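Local coordinates for protein Aster-A (Mus musculus, PDB 6GQF) that transports cholesterol without vesicles from the plasma membrane to the endoplasmic reticulum, using the sterol-binding VASt (ASTER) domain contained in this chain, at residues Arg40-Ser45 with Asp192-Leu197; Leu94-Pro99 with Val111-Thr116; Gln115-Arg120 with Cys127-Glu132; Thr146-Cys151 with Val164-Arg169. All coordinates share one frame; numbering follows the deposited sequence.

Interaction 1. Residues Arg40-Ser45 with Asp192-Leu197; sequences RLLINS and DYFHHL. With HC3 (25-hydroxycholesterol), chain E.
Ile43 and Phe194 give a clear example of a helix seated on a sheet mainly by apolar packing: their side chains cross at about a right angle, with Ile43 CD1 3.7 Å from Phe194 CB. Ile43 has CG1 beside its backbone N (chi1 -62°) and is extended beyond it, which carries CD1 over to the helix, where it also meets Leu197 CD2 at 4.2 Å. Leu42 adds its CB, 4.1 Å from Phe194 CB. This is the close-packed part, largely buried, and no hydrogen bond crosses it. The other flank is looser. The exposed His195 turns a ring edge to the strand, and its NE2 stays 3.7 Å from Leu42 O, too far to bond. Tyr193, on the sterol-facing side of the helix, points to the ligand instead of the strand. Its CD2 lies 3.7 Å above the centre of the Phe194 ring, while C2 of 25-hydroxycholesterol sits 3.9 Å above the plane of the Tyr193 ring, near the rim. Replacing Tyr193 by an alanine would probably open a gap beside the first sterol ring and take away the Tyr193 edge that rests over the Phe194 ring. The strand and helix segments run almost parallel, their axes 5° apart and 7.9 Å at closest approach. Leu42 and Ile43 both face Val164, forming a classic beta bulge where strand 40-47 pairs with strand 159-170. Phe194 also packs on Val164, while helix 63-71 touches Tyr193 and Leu197, consistent with the helix-grip fold of the Bet v 1-like clan.

Interaction 2. Residues Leu94-Pro99 with Val111-Thr116; sequences LTYTIP and VVETQT. With HC3 (25-hydroxycholesterol), chain E.
Tyr96 and Glu113 make the side-chain hydrogen bond of this strand pair: Tyr96 OH donates to Glu113 OE1 at 2.7 Å, reaching it from above the carboxylate plane, with ring and carboxylate 86° apart. The other oxygen of this buried acid, OE2, accepts from Gln115 NE2 at 3.1 Å, and Ser131 OG also lies beside it; Gln115 is in turn held through OE1 by Arg92. The bonds from Tyr96 and Gln115 probably limit the rotation of the Glu113 carboxylate. Backbone bonding supplies the frame, through the hydrogen-bonded antiparallel pairs Leu94-Glu113 and Tyr96-Val111, with Glu113 N to Leu94 O at 2.8 Å the straightest link (174°). Apolar packing follows on the face that carries Tyr96, Val111 and Glu113. The first torsion of Tyr96 (chi1 38°) swings the ring across toward Val111, bringing Tyr96 CE1 to 3.5 Å from Val111 CG1. Ile98 meets the other Val111 branch at about a right angle, CD1 to CG2 3.7 Å. Ligand contact is the last kind: Ile98 CD1 comes within 3.4 Å of C12 of 25-hydroxycholesterol, and Tyr96 OH lies nearest C3, the carbon bearing the ring hydroxyl. The whole is an antiparallel beta hairpin whose inner face forms part of the sterol pocket of a VASt domain.

Interaction 3. Residues Gln115-Arg120 with Cys127-Glu132; sequences QTLFRR and CVVDSE
Thr116 with Asp130 and Phe118 with Val128 are the two hydrogen-bonded pairs that tie these antiparallel strands. Phe118 N reaches Val128 O in a nearly straight bond (174°), and Val128 N returns to Phe118 O at 2.8 Å. Thr116 N meets Asp130 O at 2.8 Å in the carbonyl plane. Side-chain polarity points beyond the pair: the Asp130 carboxylate forms a salt bridge with Arg149 on strand 144-156, and Arg119 binds Gln55 of helix 51-58. The strands make a beta hairpin in the middle of the domain's antiparallel sheet, and alternation gives it two unlike faces. Phe118, Val128 and Asp130 lie on the partly exposed one. There the Phe118 ring turns an edge toward Val128 O, while its CE1 approaches Asp130 OD2 to 3.7 Å, with ring and carboxylate planes 72° apart. On the buried face Leu117 has CG anti to its backbone N (chi1 -158°), and its CD2 packs 3.8 Å from Cys127 CB. Val129 brings CG2 to 4.1 Å from Gln115 CB. At the far end of that row Gln115 brings its CG to 3.8 Å from Ser131 OG.

Interaction 4. Residues Thr146-Cys151 with Val164-Arg169; sequences TAHRYC and VSSEIR. With HC3 (25-hydroxycholesterol), chain E.
Thr146 faces Ile168 in a non-hydrogen-bonded pair, the methyl CG2 standing 4.3 Å from Ile168 CG1, while Thr146 OG1 lies 3.2 Å from C7 of 25-hydroxycholesterol. Ala147 is bonded both ways with Glu167, its N to Glu167 O being almost straight (174°). On the opposite face of the sheet from the sterol, Ala147 CB sits under the centre of the flat Arg169 guanidinium, 3.5 Å from CZ. Arg169 grips Glu167 side-on, NE and NH2 both bonding to OE2, with NE at 2.8 Å. With an alanine in place of Arg169, Glu167 OE2 would probably be left without its charged mate and the Ala147 methyl without its flat cover. His148 returns to the ligand side: ND1 shares a hydrogen bond of 2.7 Å with Ser166 OG, which meets the ring at its edge. With CG beside the backbone N (chi1 -48°), the His148 ring leans toward Thr146, and its NE2 is hydrogen-bonded to Thr146 OG1 at 2.9 Å. Arg149 repeats the backbone pairing with Ser165, and its guanidinium turns to the neighbouring strand 127-136. Tyr150 closes the row beside Val164, CD2 3.8 Å from CG2, the two pointing the same way. The chemistry thus divides by face: charge pairs with charge on one side, while on the other two hydroxyls engage both nitrogens of His148 and probably fix its rotation, with NE2 3.2 Å from sterol C6.

In the fold
One antiparallel sheet carries all four contacts, yet their chemistry follows their place in it. Interactions 2, 3 and 4 are hairpins joined by backbone bonds; interaction 1 instead packs the long C-terminal helix on an edge strand without a hydrogen bond. Interactions 2 and 3 share strand 108-119, and interaction 3 meets interaction 4 through the Asp130-Arg149 salt bridge. Interaction 4 reaches interaction 1 at Val164, which Leu42 and Ile43 both face. Interactions 1, 2 and 4 are buried and touch the sterol, the first two from opposite sides of the chain's centre, whereas interaction 3 is partly exposed, with charged residues at its turn.

Interaction 1. Residues Arg40-Ser45 with Asp192-Leu197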
# COMPACT_ATOMS: atom_id res chain seq x y z
N ARG A 40 -2.12 0.36 12.61
CA ARG A 40 -3.46 0.93 12.50
C ARG A 40 -4.27 0.20 11.44
O ARG A 40 -3.71 -0.42 10.53
CB ARG A 40 -3.41 2.42 12.17
CG ARG A 40 -2.78 3.28 13.24
CD ARG A 40 -2.85 4.76 12.90
NE ARG A 40 -2.10 5.55 13.87
CZ ARG A 40 -1.95 6.87 13.80
NH1 ARG A 40 -2.49 7.56 12.80
NH2 ARG A 40 -1.25 7.51 14.73
N LEU A 41 -5.59 0.28 11.56
CA LEU A 41 -6.52 -0.26 10.57
C LEU A 41 -6.96 0.88 9.66
O LEU A 41 -7.77 1.71 10.06
CB LEU A 41 -7.72 -0.92 11.24
CG LEU A 41 -8.80 -1.49 10.32
CD1 LEU A 41 -8.27 -2.68 9.52
CD2 LEU A 41 -10.03 -1.90 11.13
N LEU A 42 -6.44 0.90 8.44
CA LEU A 42 -6.65 2.03 7.55
C LEU A 42 -7.97 1.93 6.80
O LEU A 42 -8.72 2.90 6.70
CB LEU A 42 -5.49 2.15 6.55
CG LEU A 42 -4.12 2.62 7.07
CD1 LEU A 42 -4.22 3.99 7.70
CD2 LEU A 42 -3.51 1.64 8.05
N ILE A 43 -8.26 0.74 6.28
CA ILE A 43 -9.47 0.51 5.50
C ILE A 43 -10.21 -0.72 5.99
O ILE A 43 -9.60 -1.72 6.37
CB ILE A 43 -9.14 0.33 4.00
CG1 ILE A 43 -8.50 1.61 3.45
CG2 ILE A 43 -10.40 -0.01 3.21
CD1 ILE A 43 -7.92 1.45 2.05
N ASN A 44 -11.53 -0.63 5.99
CA ASN A 44 -12.40 -1.76 6.32
C ASN A 44 -13.76 -1.53 5.68
O ASN A 44 -14.72 -1.16 6.35
CB ASN A 44 -12.52 -1.93 7.83
CG ASN A 44 -13.26 -3.20 8.22
OD1 ASN A 44 -13.32 -4.15 7.44
ND2 ASN A 44 -13.82 -3.21 9.42
N SER A 45 -13.83 -1.72 4.37
CA SER A 45 -15.02 -1.44 3.59
C SER A 45 -15.56 -2.69 2.90
O SER A 45 -14.82 -3.64 2.64
CB SER A 45 -14.72 -0.36 2.56
OG SER A 45 -14.19 0.79 3.19
N ASP A 192 -3.85 9.50 4.33
CA ASP A 192 -4.29 10.32 3.22
C ASP A 192 -4.32 9.50 1.94
O ASP A 192 -5.18 9.70 1.08
CB ASP A 192 -3.39 11.54 3.05
CG ASP A 192 -3.87 12.48 1.96
OD1 ASP A 192 -5.10 12.70 1.87
OD2 ASP A 192 -3.03 12.99 1.19
N TYR A 193 -3.37 8.58 1.82
CA TYR A 193 -3.28 7.73 0.63
C TYR A 193 -4.42 6.72 0.58
O TYR A 193 -5.14 6.65 -0.42
CB TYR A 193 -1.93 7.00 0.59
CG TYR A 193 -1.85 6.00 -0.54
CD1 TYR A 193 -1.43 6.38 -1.82
CD2 TYR A 193 -2.21 4.67 -0.35
CE1 TYR A 193 -1.37 5.48 -2.85
CE2 TYR A 193 -2.15 3.76 -1.39
CZ TYR A 193 -1.73 4.17 -2.64
OH TYR A 193 -1.67 3.26 -3.67
N PHE A 194 -4.57 5.94 1.65
CA PHE A 194 -5.53 4.85 1.66
C PHE A 194 -6.97 5.33 1.76
O PHE A 194 -7.88 4.67 1.26
CB PHE A 194 -5.20 3.88 2.80
CG PHE A 194 -4.04 2.97 2.51
CD1 PHE A 194 -4.19 1.90 1.64
CD2 PHE A 194 -2.81 3.19 3.09
CE1 PHE A 194 -3.12 1.07 1.36
CE2 PHE A 194 -1.74 2.36 2.82
CZ PHE A 194 -1.89 1.30 1.95
N HIS A 195 -7.20 6.47 2.40
CA HIS A 195 -8.55 7.01 2.49
C HIS A 195 -9.01 7.45 1.10
O HIS A 195 -10.18 7.26 0.75
CB HIS A 195 -8.61 8.16 3.50
CG HIS A 195 -8.53 7.70 4.92
ND1 HIS A 195 -8.15 8.54 5.95
CD2 HIS A 195 -8.78 6.50 5.49
CE1 HIS A 195 -8.17 7.87 7.09
NE2 HIS A 195 -8.55 6.63 6.84
N HIS A 196 -8.10 8.00 0.31
CA HIS A 196 -8.40 8.35 -1.08
C HIS A 196 -8.55 7.09 -1.93
O HIS A 196 -9.31 7.07 -2.90
CB HIS A 196 -7.30 9.24 -1.66
CG HIS A 196 -7.41 10.67 -1.25
ND1 HIS A 196 -6.49 11.63 -1.63
CD2 HIS A 196 -8.33 11.32 -0.49
CE1 HIS A 196 -6.84 12.80 -1.12
NE2 HIS A 196 -7.95 12.64 -0.43
N LEU A 197 -7.81 6.04 -1.58
CA LEU A 197 -7.92 4.77 -2.28
C LEU A 197 -9.28 4.14 -2.04
O LEU A 197 -9.84 3.50 -2.93
CB LEU A 197 -6.80 3.82 -1.85
CG LEU A 197 -6.90 2.36 -2.32
CD1 LEU A 197 -6.80 2.24 -3.84
CD2 LEU A 197 -5.84 1.51 -1.64
C18 HC3 E . 4.24 8.70 3.58
C13 HC3 E . 5.51 8.08 2.98
C12 HC3 E . 5.42 8.36 1.59
C11 HC3 E . 4.21 7.55 0.84
C9 HC3 E . 4.25 6.05 1.10
C10 HC3 E . 3.04 5.24 0.36
C19 HC3 E . 1.77 6.04 0.54
C1 HC3 E . 3.33 5.18 -1.14
C2 HC3 E . 2.29 4.38 -1.89
C3 HC3 E . 2.11 3.00 -1.34
O1 HC3 E . 1.03 2.35 -2.01
C4 HC3 E . 1.82 3.01 0.15
C5 HC3 E . 2.84 3.88 0.89
C6 HC3 E . 3.16 3.59 2.49
C7 HC3 E . 4.35 4.26 3.05
C8 HC3 E . 4.28 5.82 2.61
C14 HC3 E . 5.45 6.55 3.23
C15 HC3 E . 5.76 6.35 4.80
C16 HC3 E . 6.73 7.73 5.17
C17 HC3 E . 6.80 8.59 3.90
C20 HC3 E . 6.80 10.03 4.09
C21 HC3 E . 7.65 10.65 2.95
C22 HC3 E . 7.30 10.57 5.48
C23 HC3 E . 8.61 11.32 5.48
C24 HC3 E . 8.98 11.46 6.94
C25 HC3 E . 10.00 12.56 7.11
C26 HC3 E . 10.43 12.55 8.56
C27 HC3 E . 11.19 12.29 6.22
O2 HC3 E . 9.40 13.80 6.80

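Interaction 2. Residues Leu94-Pro99 with Val111-Thr116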
# COMPACT_ATOMS: atom_id res chain seq x y z
N LEU A 94 7.25 -2.85 -7.39
CA LEU A 94 6.83 -1.59 -7.98
C LEU A 94 7.85 -0.52 -7.67
O LEU A 94 8.59 -0.62 -6.68
CB LEU A 94 5.46 -1.15 -7.45
CG LEU A 94 4.27 -2.10 -7.61
CD1 LEU A 94 4.29 -3.25 -6.59
CD2 LEU A 94 2.97 -1.31 -7.51
N THR A 95 7.90 0.51 -8.49
CA THR A 95 8.67 1.69 -8.16
C THR A 95 7.96 2.91 -8.72
O THR A 95 7.32 2.84 -9.76
CB THR A 95 10.11 1.63 -8.70
OG1 THR A 95 10.80 2.82 -8.33
CG2 THR A 95 10.13 1.47 -10.21
N TYR A 96 8.06 4.03 -8.00
CA TYR A 96 7.47 5.27 -8.46
C TYR A 96 7.99 6.43 -7.63
O TYR A 96 8.41 6.25 -6.49
CB TYR A 96 5.94 5.22 -8.40
CG TYR A 96 5.40 4.49 -7.19
CD1 TYR A 96 5.49 5.05 -5.92
CD2 TYR A 96 4.80 3.26 -7.33
CE1 TYR A 96 5.00 4.38 -4.82
CE2 TYR A 96 4.30 2.58 -6.23
CZ TYR A 96 4.41 3.15 -4.98
OH TYR A 96 3.91 2.47 -3.89
N THR A 97 7.97 7.61 -8.25
CA THR A 97 8.37 8.84 -7.59
C THR A 97 7.13 9.51 -7.02
O THR A 97 6.08 9.54 -7.67
CB THR A 97 9.08 9.78 -8.56
OG1 THR A 97 10.27 9.15 -9.04
CG2 THR A 97 9.44 11.12 -7.88
N ILE A 98 7.25 10.02 -5.80
CA ILE A 98 6.13 10.66 -5.12
C ILE A 98 6.47 12.09 -4.74
O ILE A 98 7.64 12.45 -4.64
CB ILE A 98 5.72 9.89 -3.84
CG1 ILE A 98 6.84 9.97 -2.78
CG2 ILE A 98 5.36 8.44 -4.17
CD1 ILE A 98 6.49 9.31 -1.47
N PRO A 99 5.44 12.92 -4.54
CA PRO A 99 5.62 14.27 -4.01
C PRO A 99 5.68 14.29 -2.48
O PRO A 99 4.99 13.50 -1.84
CB PRO A 99 4.39 15.02 -4.52
CG PRO A 99 3.34 13.96 -4.64
CD PRO A 99 4.06 12.69 -5.00
N VAL A 111 10.11 5.48 -4.38
CA VAL A 111 9.52 4.44 -3.55
C VAL A 111 9.59 3.10 -4.25
O VAL A 111 8.90 2.88 -5.23
CB VAL A 111 8.05 4.75 -3.21
CG1 VAL A 111 7.41 3.58 -2.46
CG2 VAL A 111 7.94 6.03 -2.41
N VAL A 112 10.42 2.21 -3.73
CA VAL A 112 10.44 0.83 -4.19
C VAL A 112 9.52 0.02 -3.31
O VAL A 112 9.62 0.09 -2.08
CB VAL A 112 11.85 0.24 -4.17
CG1 VAL A 112 11.82 -1.25 -4.52
CG2 VAL A 112 12.74 1.00 -5.12
N GLU A 113 8.62 -0.74 -3.93
CA GLU A 113 7.65 -1.54 -3.19
C GLU A 113 7.71 -3.00 -3.63
O GLU A 113 7.91 -3.29 -4.80
CB GLU A 113 6.23 -0.98 -3.40
CG GLU A 113 5.14 -1.71 -2.61
CD GLU A 113 3.76 -1.13 -2.84
OE1 GLU A 113 3.63 -0.22 -3.68
OE2 GLU A 113 2.80 -1.59 -2.18
N THR A 114 7.52 -3.90 -2.67
CA THR A 114 7.49 -5.33 -2.92
C THR A 114 6.19 -5.93 -2.41
O THR A 114 5.84 -5.76 -1.24
CB THR A 114 8.67 -6.05 -2.25
OG1 THR A 114 9.88 -5.36 -2.57
CG2 THR A 114 8.77 -7.48 -2.71
N GLN A 115 5.47 -6.65 -3.28
CA GLN A 115 4.19 -7.25 -2.91
C GLN A 115 4.21 -8.76 -3.06
O GLN A 115 4.64 -9.28 -4.09
CB GLN A 115 3.07 -6.66 -3.76
CG GLN A 115 2.78 -5.20 -3.47
CD GLN A 115 1.56 -4.69 -4.20
OE1 GLN A 115 1.11 -5.30 -5.17
NE2 GLN A 115 1.01 -3.57 -3.73
N THR A 116 3.73 -9.46 -2.03
CA THR A 116 3.61 -10.92 -2.06
C THR A 116 2.15 -11.35 -1.91
O THR A 116 1.53 -11.11 -0.88
CB THR A 116 4.42 -11.58 -0.92
OG1 THR A 116 5.80 -11.20 -1.03
CG2 THR A 116 4.32 -13.09 -1.00
C18 HC3 E . 4.24 8.70 3.58
C13 HC3 E . 5.51 8.08 2.98
C12 HC3 E . 5.42 8.36 1.59
C11 HC3 E . 4.21 7.55 0.84
C9 HC3 E . 4.25 6.05 1.10
C10 HC3 E . 3.04 5.24 0.36
C19 HC3 E . 1.77 6.04 0.54
C1 HC3 E . 3.33 5.18 -1.14
C2 HC3 E . 2.29 4.38 -1.89
C3 HC3 E . 2.11 3.00 -1.34
O1 HC3 E . 1.03 2.35 -2.01
C4 HC3 E . 1.82 3.01 0.15
C5 HC3 E . 2.84 3.88 0.89
C6 HC3 E . 3.16 3.59 2.49
C7 HC3 E . 4.35 4.26 3.05
C8 HC3 E . 4.28 5.82 2.61
C14 HC3 E . 5.45 6.55 3.23
C15 HC3 E . 5.76 6.35 4.80
C16 HC3 E . 6.73 7.73 5.17
C17 HC3 E . 6.80 8.59 3.90
C20 HC3 E . 6.80 10.03 4.09
C21 HC3 E . 7.65 10.65 2.95
C22 HC3 E . 7.30 10.57 5.48
C23 HC3 E . 8.61 11.32 5.48
C24 HC3 E . 8.98 11.46 6.94
C25 HC3 E . 10.00 12.56 7.11
C26 HC3 E . 10.43 12.55 8.56
C27 HC3 E . 11.19 12.29 6.22
O2 HC3 E . 9.40 13.80 6.80

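Interaction 3. Residues Gln115-Arg120 with Cys127-Glu132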
# COMPACT_ATOMS: atom_id res chain seq x y z
N GLN A 115 5.47 -6.65 -3.28
CA GLN A 115 4.19 -7.25 -2.91
C GLN A 115 4.21 -8.76 -3.06
O GLN A 115 4.64 -9.28 -4.09
CB GLN A 115 3.07 -6.66 -3.76
CG GLN A 115 2.78 -5.20 -3.47
CD GLN A 115 1.56 -4.69 -4.20
OE1 GLN A 115 1.11 -5.30 -5.17
NE2 GLN A 115 1.01 -3.57 -3.73
N THR A 116 3.73 -9.46 -2.03
CA THR A 116 3.61 -10.92 -2.06
C THR A 116 2.15 -11.35 -1.91
O THR A 116 1.53 -11.11 -0.88
CB THR A 116 4.42 -11.58 -0.92
OG1 THR A 116 5.80 -11.20 -1.03
CG2 THR A 116 4.32 -13.09 -1.00
N LEU A 117 1.61 -12.01 -2.94
CA LEU A 117 0.20 -12.40 -2.96
C LEU A 117 -0.00 -13.84 -2.52
O LEU A 117 0.66 -14.75 -3.01
CB LEU A 117 -0.38 -12.21 -4.37
CG LEU A 117 -1.91 -12.08 -4.50
CD1 LEU A 117 -2.25 -11.50 -5.85
CD2 LEU A 117 -2.64 -13.40 -4.30
N PHE A 118 -0.93 -14.03 -1.59
CA PHE A 118 -1.34 -15.36 -1.14
C PHE A 118 -2.81 -15.59 -1.48
O PHE A 118 -3.69 -14.88 -0.98
CB PHE A 118 -1.13 -15.51 0.36
CG PHE A 118 0.26 -15.19 0.81
CD1 PHE A 118 0.61 -13.90 1.18
CD2 PHE A 118 1.23 -16.18 0.87
CE1 PHE A 118 1.89 -13.60 1.59
CE2 PHE A 118 2.51 -15.89 1.28
CZ PHE A 118 2.84 -14.60 1.64
N ARG A 119 -3.08 -16.58 -2.32
CA ARG A 119 -4.45 -16.89 -2.72
C ARG A 119 -5.14 -17.74 -1.65
O ARG A 119 -4.70 -18.83 -1.33
CB ARG A 119 -4.45 -17.62 -4.06
CG ARG A 119 -3.59 -16.96 -5.12
CD ARG A 119 -4.12 -17.24 -6.50
NE ARG A 119 -5.48 -16.73 -6.66
CZ ARG A 119 -5.77 -15.46 -6.94
NH1 ARG A 119 -4.80 -14.58 -7.12
NH2 ARG A 119 -7.04 -15.09 -7.05
N ARG A 120 -6.24 -17.21 -1.11
CA ARG A 120 -7.02 -17.90 -0.09
C ARG A 120 -8.49 -17.51 -0.19
O ARG A 120 -8.86 -16.38 0.13
CB ARG A 120 -6.48 -17.57 1.31
CG ARG A 120 -5.17 -18.29 1.69
CD ARG A 120 -4.55 -17.70 2.95
NE ARG A 120 -5.52 -17.49 4.02
CZ ARG A 120 -5.22 -17.04 5.23
NH1 ARG A 120 -3.96 -16.75 5.55
NH2 ARG A 120 -6.18 -16.87 6.13
N CYS A 127 -8.11 -13.26 -1.51
CA CYS A 127 -6.66 -13.29 -1.40
C CYS A 127 -6.13 -12.37 -0.30
O CYS A 127 -6.87 -11.58 0.28
CB CYS A 127 -6.02 -12.89 -2.74
SG CYS A 127 -6.12 -11.11 -3.07
N VAL A 128 -4.83 -12.48 -0.03
CA VAL A 128 -4.13 -11.56 0.86
C VAL A 128 -2.79 -11.21 0.23
O VAL A 128 -2.17 -12.05 -0.42
CB VAL A 128 -3.90 -12.17 2.27
CG1 VAL A 128 -3.03 -11.26 3.14
CG2 VAL A 128 -5.24 -12.43 2.94
N VAL A 129 -2.35 -9.97 0.39
CA VAL A 129 -1.04 -9.58 -0.11
C VAL A 129 -0.31 -8.70 0.89
O VAL A 129 -0.88 -7.75 1.44
CB VAL A 129 -1.13 -8.87 -1.50
CG1 VAL A 129 -2.57 -8.60 -1.88
CG2 VAL A 129 -0.30 -7.59 -1.56
N ASP A 130 0.95 -9.06 1.15
CA ASP A 130 1.83 -8.30 2.01
C ASP A 130 2.67 -7.34 1.19
O ASP A 130 3.17 -7.71 0.13
CB ASP A 130 2.75 -9.22 2.81
CG ASP A 130 2.06 -9.87 3.99
OD1 ASP A 130 1.25 -9.19 4.66
OD2 ASP A 130 2.35 -11.05 4.27
N SER A 131 2.84 -6.12 1.69
CA SER A 131 3.54 -5.08 0.95
C SER A 131 4.66 -4.48 1.80
O SER A 131 4.43 -4.06 2.93
CB SER A 131 2.56 -3.99 0.51
OG SER A 131 3.20 -3.05 -0.34
N GLU A 132 5.87 -4.46 1.25
CA GLU A 132 7.00 -3.75 1.87
C GLU A 132 7.31 -2.50 1.07
O GLU A 132 7.64 -2.57 -0.12
CB GLU A 132 8.24 -4.64 1.93
CG GLU A 132 8.10 -5.88 2.78
CD GLU A 132 9.40 -6.67 2.84
OE1 GLU A 132 10.43 -6.07 3.23
OE2 GLU A 132 9.40 -7.87 2.49

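Interaction 4. Residues Thr146-Cys151 with Val164-Arg169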
# COMPACT_ATOMS: atom_id res chain seq x y z
N THR A 146 8.06 0.80 6.04
CA THR A 146 6.68 0.51 6.45
C THR A 146 6.16 -0.77 5.80
O THR A 146 6.58 -1.14 4.70
CB THR A 146 5.72 1.68 6.11
OG1 THR A 146 5.62 1.85 4.68
CG2 THR A 146 6.20 2.97 6.74
N ALA A 147 5.24 -1.43 6.51
CA ALA A 147 4.59 -2.65 6.03
C ALA A 147 3.08 -2.48 6.00
O ALA A 147 2.50 -1.78 6.83
CB ALA A 147 4.97 -3.83 6.91
N HIS A 148 2.44 -3.13 5.03
CA HIS A 148 1.00 -3.04 4.82
C HIS A 148 0.43 -4.39 4.38
O HIS A 148 1.06 -5.11 3.60
CB HIS A 148 0.69 -1.97 3.77
CG HIS A 148 1.41 -0.68 4.01
ND1 HIS A 148 0.80 0.42 4.58
CD2 HIS A 148 2.70 -0.33 3.79
CE1 HIS A 148 1.68 1.40 4.69
NE2 HIS A 148 2.85 0.97 4.23
N ARG A 149 -0.75 -4.72 4.88
CA ARG A 149 -1.42 -5.98 4.56
C ARG A 149 -2.81 -5.72 3.99
O ARG A 149 -3.64 -5.08 4.63
CB ARG A 149 -1.53 -6.86 5.81
CG ARG A 149 -1.88 -8.31 5.51
CD ARG A 149 -2.17 -9.13 6.76
NE ARG A 149 -1.06 -9.17 7.70
CZ ARG A 149 0.01 -9.96 7.58
NH1 ARG A 149 0.13 -10.78 6.55
NH2 ARG A 149 0.97 -9.92 8.50
N TYR A 150 -3.04 -6.21 2.77
CA TYR A 150 -4.36 -6.16 2.15
C TYR A 150 -5.05 -7.51 2.33
O TYR A 150 -4.47 -8.54 2.03
CB TYR A 150 -4.27 -5.85 0.66
CG TYR A 150 -3.60 -4.55 0.27
CD1 TYR A 150 -2.22 -4.39 0.35
CD2 TYR A 150 -4.34 -3.49 -0.23
CE1 TYR A 150 -1.61 -3.21 -0.02
CE2 TYR A 150 -3.74 -2.31 -0.61
CZ TYR A 150 -2.38 -2.18 -0.50
OH TYR A 150 -1.77 -1.00 -0.88
N CYS A 151 -6.30 -7.49 2.81
CA CYS A 151 -7.12 -8.70 2.88
C CYS A 151 -8.36 -8.54 2.00
O CYS A 151 -9.17 -7.63 2.22
CB CYS A 151 -7.54 -8.99 4.32
SG CYS A 151 -6.19 -9.23 5.50
N VAL A 164 -7.31 -3.14 5.15
CA VAL A 164 -5.92 -2.72 5.04
C VAL A 164 -5.41 -2.22 6.38
O VAL A 164 -5.89 -1.22 6.92
CB VAL A 164 -5.73 -1.61 3.99
CG1 VAL A 164 -4.24 -1.27 3.85
CG2 VAL A 164 -6.31 -2.04 2.65
N SER A 165 -4.44 -2.93 6.93
CA SER A 165 -3.74 -2.52 8.13
C SER A 165 -2.30 -2.23 7.77
O SER A 165 -1.78 -2.76 6.79
CB SER A 165 -3.83 -3.59 9.21
OG SER A 165 -3.32 -4.82 8.72
N SER A 166 -1.65 -1.39 8.57
CA SER A 166 -0.27 -1.00 8.32
C SER A 166 0.52 -0.96 9.62
O SER A 166 -0.05 -1.09 10.70
CB SER A 166 -0.23 0.36 7.63
OG SER A 166 -1.06 0.33 6.48
N GLU A 167 1.83 -0.81 9.50
CA GLU A 167 2.67 -0.62 10.66
C GLU A 167 4.02 -0.02 10.24
O GLU A 167 4.45 -0.19 9.11
CB GLU A 167 2.87 -1.93 11.43
CG GLU A 167 3.80 -2.94 10.77
CD GLU A 167 3.91 -4.23 11.57
OE1 GLU A 167 3.21 -4.36 12.60
OE2 GLU A 167 4.70 -5.12 11.17
N ILE A 168 4.64 0.69 11.17
CA ILE A 168 5.96 1.27 10.96
C ILE A 168 7.02 0.37 11.59
O ILE A 168 6.87 -0.07 12.72
CB ILE A 168 6.05 2.69 11.56
CG1 ILE A 168 5.08 3.63 10.84
CG2 ILE A 168 7.47 3.24 11.45
CD1 ILE A 168 4.76 4.87 11.61
N ARG A 169 8.09 0.12 10.84
CA ARG A 169 9.17 -0.76 11.27
C ARG A 169 10.51 -0.03 11.28
O ARG A 169 10.97 0.46 10.25
CB ARG A 169 9.25 -1.98 10.35
CG ARG A 169 8.07 -2.92 10.48
CD ARG A 169 8.24 -4.15 9.61
NE ARG A 169 7.10 -5.05 9.74
CZ ARG A 169 6.82 -6.04 8.89
NH1 ARG A 169 7.60 -6.27 7.84
NH2 ARG A 169 5.76 -6.80 9.10
C18 HC3 E . 4.24 8.70 3.58
C13 HC3 E . 5.51 8.08 2.98
C12 HC3 E . 5.42 8.36 1.59
C11 HC3 E . 4.21 7.55 0.84
C9 HC3 E . 4.25 6.05 1.10
C10 HC3 E . 3.04 5.24 0.36
C19 HC3 E . 1.77 6.04 0.54
C1 HC3 E . 3.33 5.18 -1.14
C2 HC3 E . 2.29 4.38 -1.89
C3 HC3 E . 2.11 3.00 -1.34
O1 HC3 E . 1.03 2.35 -2.01
C4 HC3 E . 1.82 3.01 0.15
C5 HC3 E . 2.84 3.88 0.89
C6 HC3 E . 3.16 3.59 2.49
C7 HC3 E . 4.35 4.26 3.05
C8 HC3 E . 4.28 5.82 2.61
C14 HC3 E . 5.45 6.55 3.23
C15 HC3 E . 5.76 6.35 4.80
C16 HC3 E . 6.73 7.73 5.17
C17 HC3 E . 6.80 8.59 3.90
C20 HC3 E . 6.80 10.03 4.09
C21 HC3 E . 7.65 10.65 2.95
C22 HC3 E . 7.30 10.57 5.48
C23 HC3 E . 8.61 11.32 5.48
C24 HC3 E . 8.98 11.46 6.94
C25 HC3 E . 10.00 12.56 7.11
C26 HC3 E . 10.43 12.55 8.56
C27 HC3 E . 11.19 12.29 6.22
O2 HC3 E . 9.40 13.80 6.80